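Local coordinates for IroE protein (Escherichia coli, PDB 2GZS) that hydrolyses the trilactone siderophore enterobactin and its C-glucosylated (salmochelin) forms, usually cutting once to give linearized trimers, at residues Y47-N52 with Y92-A97; D157-S162 with R166-A171. All blocks are in the same frame, centred on the assembly; numbering follows the deposited sequence.

How the contacts relate
Both contacts pack against the same central sheet of the alpha/beta-hydrolase fold, and their centres lie 12 Å apart. Contact 1 is near the catalytic site: the side chain of Asp50 comes within about 6 Å of that of Ser149, about 6 Å of the bound diisopropyl phosphonate and about 11 Å of the side chain of His247. Contact 2 lies away from these sites, where helix 150-161, which follows Ser149, ends against strand 167-171. The two touch directly where Pro96 CB packs 3.8 Å from Asp157 OD1. They follow one another in the sequence, 47-97 closing before 157-171 begins.

Contact 1. Residues Y47-N52 with Y92-A97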
loop_
_atom_site.group_PDB
_atom_site.type_symbol
_atom_site.label_atom_id
_atom_site.label_comp_id
_atom_site.label_asym_id
_atom_site.label_seq_id
_atom_site.Cartn_x
_atom_site.Cartn_y
_atom_site.Cartn_z
ATOM N N TYR A 47 -3.178 -0.138 5.083
ATOM C CA TYR A 47 -2.905 -1.489 4.637
ATOM C C TYR A 47 -1.618 -1.481 3.787
ATOM O O TYR A 47 -1.571 -0.593 2.897
ATOM C CB TYR A 47 -4.087 -2.013 3.806
ATOM C CG TYR A 47 -5.306 -2.368 4.671
ATOM C CD1 TYR A 47 -5.525 -3.692 5.028
ATOM C CD2 TYR A 47 -6.126 -1.340 5.086
ATOM C CE1 TYR A 47 -6.629 -4.058 5.832
ATOM C CE2 TYR A 47 -7.219 -1.712 5.880
ATOM C CZ TYR A 47 -7.437 -3.017 6.216
ATOM O OH TYR A 47 -8.548 -3.328 7.024
HETATM N N MSE A 48 -0.670 -2.317 4.104
HETATM C CA MSE A 48 0.658 -2.216 3.511
HETATM C C MSE A 48 1.095 -3.558 2.945
HETATM O O MSE A 48 1.100 -4.576 3.620
HETATM C CB MSE A 48 1.656 -1.793 4.631
HETATM C CG MSE A 48 1.144 -0.426 5.210
HETATM SE SE MSE A 48 2.453 0.401 6.400
HETATM C CE MSE A 48 2.479 -1.415 6.964
ATOM N N LEU A 49 1.450 -3.508 1.632
ATOM C CA LEU A 49 1.939 -4.757 1.043
ATOM C C LEU A 49 3.390 -5.072 1.457
ATOM O O LEU A 49 4.055 -4.299 2.149
ATOM C CB LEU A 49 1.863 -4.626 -0.479
ATOM C CG LEU A 49 0.473 -4.295 -1.054
ATOM C CD1 LEU A 49 0.483 -4.546 -2.586
ATOM C CD2 LEU A 49 -0.737 -4.846 -0.419
ATOM N N ASP A 50 3.897 -6.224 1.039
ATOM C CA ASP A 50 5.201 -6.695 1.492
ATOM C C ASP A 50 5.326 -6.639 3.000
ATOM O O ASP A 50 6.299 -6.118 3.544
ATOM C CB ASP A 50 6.329 -5.909 0.782
ATOM C CG ASP A 50 6.348 -6.217 -0.718
ATOM O OD1 ASP A 50 6.203 -7.428 -1.065
ATOM O OD2 ASP A 50 6.544 -5.219 -1.446
ATOM N N GLY A 51 4.303 -7.165 3.670
ATOM C CA GLY A 51 4.177 -6.903 5.114
ATOM C C GLY A 51 5.305 -7.479 5.881
ATOM O O GLY A 51 5.586 -6.926 6.972
ATOM N N ASN A 52 5.962 -8.565 5.507
ATOM C CA ASN A 52 7.061 -9.101 6.303
ATOM C C ASN A 52 8.185 -8.051 6.367
ATOM O O ASN A 52 8.763 -7.823 7.437
ATOM C CB ASN A 52 7.665 -10.373 5.729
ATOM C CG ASN A 52 6.668 -11.478 5.529
ATOM O OD1 ASN A 52 6.555 -12.455 6.269
ATOM N ND2 ASN A 52 5.867 -11.306 4.512
ATOM N N TYR A 92 2.844 -12.510 -8.511
ATOM C CA TYR A 92 1.488 -12.887 -8.973
ATOM C C TYR A 92 0.426 -11.942 -8.413
ATOM O O TYR A 92 -0.375 -11.352 -9.110
ATOM C CB TYR A 92 1.189 -14.326 -8.574
ATOM C CG TYR A 92 -0.128 -14.750 -9.250
ATOM C CD1 TYR A 92 -0.271 -14.884 -10.625
ATOM C CD2 TYR A 92 -1.240 -15.003 -8.484
ATOM C CE1 TYR A 92 -1.511 -15.270 -11.194
ATOM C CE2 TYR A 92 -2.472 -15.371 -8.984
ATOM C CZ TYR A 92 -2.574 -15.494 -10.354
ATOM O OH TYR A 92 -3.802 -15.875 -10.878
ATOM N N ASP A 93 0.462 -11.850 -7.040
ATOM C CA ASP A 93 -0.656 -11.118 -6.417
ATOM C C ASP A 93 -0.752 -9.669 -6.720
ATOM O O ASP A 93 -1.828 -9.054 -6.686
ATOM C CB ASP A 93 -0.518 -11.250 -4.891
ATOM C CG ASP A 93 -0.865 -12.591 -4.303
ATOM O OD1 ASP A 93 -1.640 -13.333 -4.966
ATOM O OD2 ASP A 93 -0.397 -12.929 -3.205
ATOM N N TYR A 94 0.437 -9.012 -7.006
ATOM C CA TYR A 94 0.441 -7.555 -7.101
ATOM C C TYR A 94 0.313 -7.016 -8.500
ATOM O O TYR A 94 0.159 -5.788 -8.712
ATOM C CB TYR A 94 1.722 -6.972 -6.468
ATOM C CG TYR A 94 1.898 -7.268 -4.980
ATOM C CD1 TYR A 94 0.950 -7.899 -4.193
ATOM C CD2 TYR A 94 3.099 -6.865 -4.389
ATOM C CE1 TYR A 94 1.176 -8.144 -2.822
ATOM C CE2 TYR A 94 3.342 -7.102 -3.040
ATOM C CZ TYR A 94 2.374 -7.740 -2.280
ATOM O OH TYR A 94 2.617 -7.982 -0.932
ATOM N N THR A 95 0.355 -7.942 -9.477
ATOM C CA THR A 95 0.424 -7.435 -10.836
ATOM C C THR A 95 -0.869 -7.594 -11.639
ATOM O O THR A 95 -1.553 -8.615 -11.540
ATOM C CB THR A 95 1.530 -8.171 -11.645
ATOM O OG1 THR A 95 1.295 -9.588 -11.527
ATOM C CG2 THR A 95 2.925 -7.794 -11.173
ATOM N N PRO A 96 -1.218 -6.616 -12.471
ATOM C CA PRO A 96 -2.389 -6.704 -13.368
ATOM C C PRO A 96 -1.938 -7.432 -14.642
ATOM O O PRO A 96 -0.713 -7.632 -14.866
ATOM C CB PRO A 96 -2.697 -5.229 -13.695
ATOM C CG PRO A 96 -1.331 -4.633 -13.734
ATOM C CD PRO A 96 -0.515 -5.310 -12.635
ATOM N N ALA A 97 -2.847 -7.786 -15.516
ATOM C CA ALA A 97 -2.533 -8.401 -16.804
ATOM C C ALA A 97 -1.404 -7.796 -17.618
ATOM O O ALA A 97 -0.561 -8.566 -18.091
ATOM C CB ALA A 97 -3.802 -8.269 -17.667
#
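Tyr94 reaches from the loop behind helix 87-93 to the C-terminal end of strand 43-48, a parallel strand of the alpha/beta-hydrolase sheet, and meets Leu49 and Asp50 there. Its hydroxyl accepts a hydrogen bond from the backbone N of Asp50, with Asp50 N and Tyr94 OH 2.9 Å apart and an N-H...O angle of 171°, so the bond is almost straight. Leu49 supplies the apolar half of the contact. Its CD1 methyl sits 3.5 Å from the Tyr94 ring centroid and only 6° off the ring normal, a CH-pi contact over the middle of one face. Nearer the phenol end, Leu49 CB lies 3.6 Å from Tyr94 CZ. The leucine and tyrosine side chains approach from opposite directions, and the leucine reaches the face with CG turned anti to its own carbonyl carbon. Asp50 comes to the ring differently, at its edge, and the carboxylate and ring planes stand 59° apart. Toward the ring this is a packing contact, since the carboxylate finds its strong partner in Arg90.

Farther out, Phe120 of helix 117-132 meets the Tyr94 ring and also touches Leu49, whose backbone is hydrogen-bonded to Trp146, while Tyr150, next to the active-site Ser149, packs on Tyr94. Arg90 belongs to the diisopropyl phosphonate pocket, so the Asp50 carboxylate is a second-shell group that probably helps to position this guanidinium. One oxygen serves both neighbours: Asp50 OD1 makes the salt bridge with Arg90 NE while lying 3.5 Å from Tyr94 CE2.

Contact 2. Residues D157-S162 with R166-A171; sequences DSWLSS and RSYYSA
The last turn of helix 150-161 runs beside strand 167-171 with Trp159 and Tyr168 closest in the backbone, their CA atoms 6.4 Å apart, and no hydrogen bond links the two segments. Tyr168 carries the contact on the strand side. Its ring lies against the helix backbone as well as its side chains: Trp159 CA stands 3.8 Å from the ring centroid, 25° off the normal, a CH-pi contact displaced toward the rim, and Trp159 N is 3.5 Å from Tyr168 CE1. The indole adds an edge-to-face pair. With its CG anti to the backbone N (chi1 -178°), Trp159 presents the CD1 edge of its five-membered ring to the tyrosine face, the planes at 90° and the centroids 5.1 Å apart; Trp159 CD1 and Tyr168 CD2 approach to 3.6 Å.

Both segments belong to the beta-alpha-beta unit formed by strand 143-148, helix 150-161 and strand 167-171, and this packing sets the end of the crossover helix against the next parallel strand, 167-171. On the helix, Ser158 touches the same tyrosine more lightly, its CB 4.0 Å from Tyr168 CE1. Ser162, just past the helical residues, brings CB to 3.5 Å from Tyr168 OH, at the ring edge. That hydroxyl is hydrogen-bonded to the carbonyl of Phe165, whereas Ser162 OG is bonded to Glu125 OE2 and Tyr164 N, so both hydroxyls find their partners outside the two segments. The adjoining strand 198-203 places Leu199 against both aromatic side chains. Where the helix finishes, Ser161 OG donates to Asp157 O across 3.0 Å, and Ser162 N closes on the carbonyl of Ser158.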
loop_
_atom_site.group_PDB
_atom_site.type_symbol
_atom_site.label_atom_id
_atom_site.label_comp_id
_atom_site.label_asym_id
_atom_site.label_seq_id
_atom_site.Cartn_x
_atom_site.Cartn_y
_atom_site.Cartn_z
ATOM N N ASP A 157 -3.582 -0.068 -9.740
ATOM C CA ASP A 157 -4.623 -0.992 -10.183
ATOM C C ASP A 157 -5.853 -0.861 -9.270
ATOM O O ASP A 157 -7.017 -0.870 -9.733
ATOM C CB ASP A 157 -4.072 -2.408 -10.278
ATOM C CG ASP A 157 -5.043 -3.417 -10.876
ATOM O OD1 ASP A 157 -5.443 -3.174 -12.060
ATOM O OD2 ASP A 157 -5.447 -4.434 -10.276
ATOM N N SER A 158 -5.575 -0.712 -7.974
ATOM C CA SER A 158 -6.664 -0.634 -6.989
ATOM C C SER A 158 -7.276 0.760 -7.021
ATOM O O SER A 158 -8.518 0.886 -6.889
ATOM C CB SER A 158 -6.046 -0.866 -5.587
ATOM O OG SER A 158 -5.552 -2.182 -5.499
ATOM N N TRP A 159 -6.493 1.824 -7.204
ATOM C CA TRP A 159 -7.092 3.164 -7.342
ATOM C C TRP A 159 -8.077 3.176 -8.505
ATOM O O TRP A 159 -9.142 3.794 -8.522
ATOM C CB TRP A 159 -5.947 4.189 -7.617
ATOM C CG TRP A 159 -6.470 5.603 -7.732
ATOM C CD1 TRP A 159 -6.719 6.500 -6.705
ATOM C CD2 TRP A 159 -6.810 6.307 -8.924
ATOM N NE1 TRP A 159 -7.188 7.678 -7.220
ATOM C CE2 TRP A 159 -7.255 7.590 -8.610
ATOM C CE3 TRP A 159 -6.773 5.929 -10.270
ATOM C CZ2 TRP A 159 -7.665 8.533 -9.553
ATOM C CZ3 TRP A 159 -7.174 6.853 -11.225
ATOM C CH2 TRP A 159 -7.604 8.118 -10.882
ATOM N N LEU A 160 -7.780 2.427 -9.577
ATOM C CA LEU A 160 -8.684 2.334 -10.754
ATOM C C LEU A 160 -9.934 1.552 -10.441
ATOM O O LEU A 160 -10.984 1.859 -11.011
ATOM C CB LEU A 160 -7.980 1.644 -11.943
ATOM C CG LEU A 160 -6.971 2.534 -12.668
ATOM C CD1 LEU A 160 -6.064 1.677 -13.562
ATOM C CD2 LEU A 160 -7.735 3.602 -13.463
ATOM N N SER A 161 -9.851 0.535 -9.593
ATOM C CA SER A 161 -10.985 -0.406 -9.512
ATOM C C SER A 161 -11.697 -0.405 -8.170
ATOM O O SER A 161 -12.848 -0.870 -8.049
ATOM C CB SER A 161 -10.461 -1.802 -9.840
ATOM O OG SER A 161 -9.609 -1.836 -10.994
ATOM N N SER A 162 -11.133 0.096 -7.112
ATOM C CA SER A 162 -11.645 -0.176 -5.752
ATOM C C SER A 162 -12.589 0.936 -5.317
ATOM O O SER A 162 -12.365 2.083 -5.691
ATOM C CB SER A 162 -10.458 -0.237 -4.764
ATOM O OG SER A 162 -10.956 -0.475 -3.423
ATOM N N ARG A 166 -9.651 5.020 0.583
ATOM C CA ARG A 166 -9.743 6.421 0.244
ATOM C C ARG A 166 -8.396 7.025 -0.132
ATOM O O ARG A 166 -8.363 8.030 -0.853
ATOM C CB ARG A 166 -10.344 7.172 1.454
ATOM C CG ARG A 166 -11.824 6.762 1.609
ATOM C CD ARG A 166 -12.668 7.412 0.518
ATOM N NE ARG A 166 -12.941 8.817 0.804
ATOM C CZ ARG A 166 -14.083 9.306 1.282
ATOM N NH1 ARG A 166 -15.098 8.500 1.546
ATOM N NH2 ARG A 166 -14.207 10.602 1.502
ATOM N N SER A 167 -7.309 6.469 0.376
ATOM C CA SER A 167 -5.995 7.006 0.069
ATOM C C SER A 167 -5.102 5.897 -0.516
ATOM O O SER A 167 -5.078 4.785 -0.013
ATOM C CB SER A 167 -5.318 7.594 1.335
ATOM O OG SER A 167 -6.015 8.836 1.592
ATOM N N TYR A 168 -4.421 6.283 -1.604
ATOM C CA TYR A 168 -3.646 5.256 -2.350
ATOM C C TYR A 168 -2.193 5.728 -2.457
ATOM O O TYR A 168 -2.000 6.763 -3.175
ATOM C CB TYR A 168 -4.291 5.083 -3.720
ATOM C CG TYR A 168 -5.682 4.435 -3.666
ATOM C CD1 TYR A 168 -5.898 3.116 -3.935
ATOM C CD2 TYR A 168 -6.760 5.272 -3.302
ATOM C CE1 TYR A 168 -7.170 2.540 -3.860
ATOM C CE2 TYR A 168 -8.050 4.724 -3.238
ATOM C CZ TYR A 168 -8.225 3.398 -3.528
ATOM O OH TYR A 168 -9.508 2.852 -3.456
ATOM N N TYR A 169 -1.241 5.081 -1.858
ATOM C CA TYR A 169 0.151 5.522 -1.882
ATOM C C TYR A 169 0.951 4.491 -2.728
ATOM O O TYR A 169 1.211 3.367 -2.335
ATOM C CB TYR A 169 0.692 5.498 -0.462
ATOM C CG TYR A 169 0.056 6.479 0.507
ATOM C CD1 TYR A 169 0.593 7.757 0.619
ATOM C CD2 TYR A 169 -1.043 6.097 1.275
ATOM C CE1 TYR A 169 0.044 8.702 1.492
ATOM C CE2 TYR A 169 -1.570 7.026 2.165
ATOM C CZ TYR A 169 -1.021 8.276 2.255
ATOM O OH TYR A 169 -1.620 9.153 3.167
ATOM N N SER A 170 1.268 4.973 -3.926
ATOM C CA SER A 170 1.901 4.111 -4.931
ATOM C C SER A 170 3.389 4.451 -5.006
ATOM O O SER A 170 3.665 5.552 -5.540
ATOM C CB SER A 170 1.253 4.356 -6.303
ATOM O OG SER A 170 1.938 3.528 -7.251
ATOM N N ALA A 171 4.203 3.570 -4.489
ATOM C CA ALA A 171 5.651 3.882 -4.447
ATOM C C ALA A 171 6.442 3.090 -5.504
ATOM O O ALA A 171 6.214 1.909 -5.674
ATOM C CB ALA A 171 6.153 3.575 -3.046
#